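Long-range contact in oligoribonuclease (Colwellia psychrerythraea, PDB 6A4D), which hydrolyses small RNAs, probably as a 3'-to-5' exonuclease of the RNase H-like superfamily that acts as a dimer: residues N7-I12 / T36-N41. The protein carries 1 engineered substitution. Residues are numbered along the deposited sequence; the frame is centred on the assembly and turned at random.
Sequences NDSNLI and TDSELN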
ATOM      1  N   ASN A   7     -23.599  -5.427   1.052  1.00 42.69           N
ATOM      2  CA  ASN A   7     -23.582  -4.100   0.395  1.00 42.39           C
ATOM      3  C   ASN A   7     -22.240  -3.817  -0.271  1.00 41.09           C
ATOM      4  O   ASN A   7     -21.209  -3.886   0.338  1.00 49.64           O
ATOM      5  CB  ASN A   7     -23.842  -3.012   1.445  1.00 51.48           C
ATOM      6  CG  ASN A   7     -23.846  -1.613   0.850  1.00 54.88           C
ATOM      7  OD1 ASN A   7     -23.082  -1.309  -0.061  1.00 53.46           O
ATOM      8  ND2 ASN A   7     -24.714  -0.758   1.362  1.00 60.14           N
ATOM      9  N   ASP A   8     -22.273  -3.428  -1.512  1.00 42.95           N
ATOM     10  CA  ASP A   8     -21.088  -3.233  -2.305  1.00 47.14           C
ATOM     11  C   ASP A   8     -20.081  -2.186  -1.772  1.00 44.82           C
ATOM     12  O   ASP A   8     -19.007  -2.117  -2.290  1.00 41.37           O
ATOM     13  CB  ASP A   8     -21.499  -2.806  -3.722  1.00 54.88           C
ATOM     14  CG  ASP A   8     -22.112  -3.949  -4.528  1.00 66.95           C
ATOM     15  OD1 ASP A   8     -22.832  -4.799  -3.925  1.00 69.49           O
ATOM     16  OD2 ASP A   8     -21.875  -3.981  -5.772  1.00 71.01           O
ATOM     17  N   SER A   9     -20.458  -1.354  -0.811  1.00 40.01           N
ATOM     18  CA  SER A   9     -19.641  -0.302  -0.380  1.00 39.97           C
ATOM     19  C   SER A   9     -19.050  -0.638   0.990  1.00 37.43           C
ATOM     20  O   SER A   9     -18.258   0.108   1.515  1.00 35.34           O
ATOM     21  CB  SER A   9     -20.432   1.009  -0.483  1.00 39.01           C
ATOM     22  OG  SER A   9     -21.250   1.227   0.637  1.00 48.99           O
ATOM     23  N   ASN A  10     -19.323  -1.830   1.511  1.00 38.81           N
ATOM     24  CA  ASN A  10     -18.688  -2.256   2.752  1.00 35.72           C
ATOM     25  C   ASN A  10     -17.116  -2.344   2.670  1.00 32.21           C
ATOM     26  O   ASN A  10     -16.539  -2.680   1.676  1.00 27.75           O
ATOM     27  CB  ASN A  10     -19.285  -3.554   3.222  1.00 34.04           C
ATOM     28  CG  ASN A  10     -20.765  -3.432   3.573  1.00 41.63           C
ATOM     29  OD1 ASN A  10     -21.291  -2.324   3.863  1.00 43.56           O
ATOM     30  ND2 ASN A  10     -21.446  -4.569   3.568  1.00 42.88           N
ATOM     31  N   LEU A  11     -16.472  -2.014   3.761  1.00 31.47           N
ATOM     32  CA  LEU A  11     -15.048  -2.071   3.850  1.00 34.76           C
ATOM     33  C   LEU A  11     -14.574  -3.242   4.720  1.00 32.20           C
ATOM     34  O   LEU A  11     -15.071  -3.435   5.827  1.00 30.18           O
ATOM     35  CB  LEU A  11     -14.558  -0.733   4.387  1.00 29.56           C
ATOM     36  CG  LEU A  11     -14.885   0.432   3.487  1.00 33.43           C
ATOM     37  CD1 LEU A  11     -14.640   1.696   4.306  1.00 31.66           C
ATOM     38  CD2 LEU A  11     -14.052   0.359   2.200  1.00 36.04           C
ATOM     39  N   ILE A  12     -13.545  -3.945   4.241  1.00 35.69           N
ATOM     40  CA  ILE A  12     -12.801  -4.998   5.026  1.00 30.13           C
ATOM     41  C   ILE A  12     -11.515  -4.463   5.654  1.00 28.88           C
ATOM     42  O   ILE A  12     -10.531  -4.083   4.936  1.00 29.51           O
ATOM     43  CB  ILE A  12     -12.430  -6.179   4.129  1.00 34.05           C
ATOM     44  CG1 ILE A  12     -13.689  -6.724   3.419  1.00 36.57           C
ATOM     45  CG2 ILE A  12     -11.787  -7.268   4.984  1.00 34.64           C
ATOM     46  CD1 ILE A  12     -13.459  -7.965   2.551  1.00 41.00           C
ATOM     47  N   THR A  36     -16.834  -2.852   8.247  1.00 33.69           N
ATOM     48  CA  THR A  36     -17.581  -1.595   8.525  1.00 32.19           C
ATOM     49  C   THR A  36     -18.367  -1.282   7.308  1.00 32.25           C
ATOM     50  O   THR A  36     -18.083  -1.814   6.251  1.00 33.24           O
ATOM     51  CB  THR A  36     -16.710  -0.361   8.742  1.00 33.24           C
ATOM     52  OG1 THR A  36     -16.018  -0.057   7.541  1.00 30.61           O
ATOM     53  CG2 THR A  36     -15.730  -0.528   9.815  1.00 33.33           C
ATOM     54  N   ASP A  37     -19.362  -0.408   7.425  1.00 32.08           N
ATOM     55  CA  ASP A  37     -19.998   0.119   6.210  1.00 38.64           C
ATOM     56  C   ASP A  37     -19.110   1.238   5.657  1.00 37.22           C
ATOM     57  O   ASP A  37     -18.065   1.617   6.252  1.00 34.16           O
ATOM     58  CB  ASP A  37     -21.435   0.640   6.482  1.00 47.17           C
ATOM     59  CG  ASP A  37     -21.495   1.776   7.516  1.00 54.23           C
ATOM     60  OD1 ASP A  37     -20.439   2.447   7.776  1.00 53.42           O
ATOM     61  OD2 ASP A  37     -22.607   2.000   8.077  1.00 55.73           O
ATOM     62  N   SER A  38     -19.544   1.824   4.561  1.00 39.24           N
ATOM     63  CA  SER A  38     -18.752   2.887   3.944  1.00 42.10           C
ATOM     64  C   SER A  38     -18.661   4.141   4.824  1.00 42.55           C
ATOM     65  O   SER A  38     -17.796   4.983   4.590  1.00 41.95           O
ATOM     66  CB  SER A  38     -19.299   3.226   2.574  1.00 41.04           C
ATOM     67  OG  SER A  38     -20.548   3.828   2.733  1.00 39.91           O
ATOM     68  N   GLU A  39     -19.545   4.263   5.823  1.00 40.87           N
ATOM     69  CA  GLU A  39     -19.549   5.408   6.729  1.00 40.50           C
ATOM     70  C   GLU A  39     -18.866   5.067   8.046  1.00 36.36           C
ATOM     71  O   GLU A  39     -18.974   5.800   8.994  1.00 40.95           O
ATOM     72  CB  GLU A  39     -21.007   5.949   6.915  1.00 47.66           C
ATOM     73  CG  GLU A  39     -21.681   6.458   5.619  1.00 49.33           C
ATOM     74  CD  GLU A  39     -22.890   7.407   5.841  1.00 61.08           C
ATOM     75  OE1 GLU A  39     -23.449   7.466   6.957  1.00 77.77           O
ATOM     76  OE2 GLU A  39     -23.313   8.135   4.908  1.00 53.14           O
ATOM     77  N   LEU A  40     -18.129   3.961   8.070  1.00 34.90           N
ATOM     78  CA  LEU A  40     -17.256   3.495   9.168  1.00 34.59           C
ATOM     79  C   LEU A  40     -17.944   2.938  10.402  1.00 36.15           C
ATOM     80  O   LEU A  40     -17.325   2.769  11.445  1.00 41.91           O
ATOM     81  CB  LEU A  40     -16.233   4.557   9.563  1.00 32.41           C
ATOM     82  CG  LEU A  40     -15.406   5.158   8.438  1.00 32.83           C
ATOM     83  CD1 LEU A  40     -14.398   6.125   9.069  1.00 31.49           C
ATOM     84  CD2 LEU A  40     -14.738   4.096   7.585  1.00 33.19           C
ATOM     85  N   ASN A  41     -19.208   2.608  10.285  1.00 37.66           N
ATOM     86  CA  ASN A  41     -19.928   1.933  11.380  1.00 41.72           C
ATOM     87  C   ASN A  41     -19.570   0.479  11.350  1.00 38.94           C
ATOM     88  O   ASN A  41     -19.720  -0.162  10.312  1.00 39.77           O
ATOM     89  CB  ASN A  41     -21.452   2.027  11.180  1.00 39.10           C
ATOM     90  CG  ASN A  41     -21.931   3.441  11.203  1.00 37.92           C
ATOM     91  OD1 ASN A  41     -21.585   4.166  12.101  1.00 37.79           O
ATOM     92  ND2 ASN A  41     -22.649   3.859  10.165  1.00 35.84           N
TER
HETATM   93  O   HOH W   1     -23.036   2.352   2.093  1.00 64.10           O
HETATM   94  O   HOH W   2     -21.377   0.360   3.130  1.00 51.63           O
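An antiparallel bridge joins Leu11, where the first strand of the exonuclease sheet begins, to Thr36, where the second strand ends and turns into a hairpin loop. Leu11 and Thr36 form a hydrogen-bonded pair. Leu11 N donates to Thr36 O at 3.0 Å, and Thr36 N returns a bond to Leu11 O at 3.1 Å. Their side chains share one sheet face, with Leu11 CB 3.5 Å from Thr36 OG1. Beyond this pair two waters join the direct contacts. One water donates to Asn10 OD1 and accepts from Ser38 N; another links the hydroxyls of Ser9 and Ser38. Ser9 OG also rests against Ser38 CB at 3.4 Å. Asn10 OD1 also lies over Asp37 CA at 3.6 Å, while its ND2 is held by the carbonyls of Trp99 and Met4. Leu11 CD1 meets Leu40 CD2 at 4.1 Å.

Asp37 organises the turn. With CG between the backbone N and carbonyl carbon (chi1 60°), its carboxylate folds back over the loop. OD1 takes Asn41 N from above the carboxylate plane, and OD2 takes Asn41 ND2 at 2.8 Å through its syn lone pair. Without the carboxylate, as with an alanine here, both Asn41 donors would probably lose their acceptors and the turn would be freer to shift. Asp37 O accepts from Thr36 OG1 and Leu40 N on opposite faces of its plane.

From the second subunit, Arg146 bonds Ser9 O and Trp147 bonds Ser38 O, placing the contact at the dimer interface. The type I turn from Asp37 to Leu40 closes the beta hairpin of strands 28-36 and 42-50, next to the start of the central strand of the RNase H-like sheet.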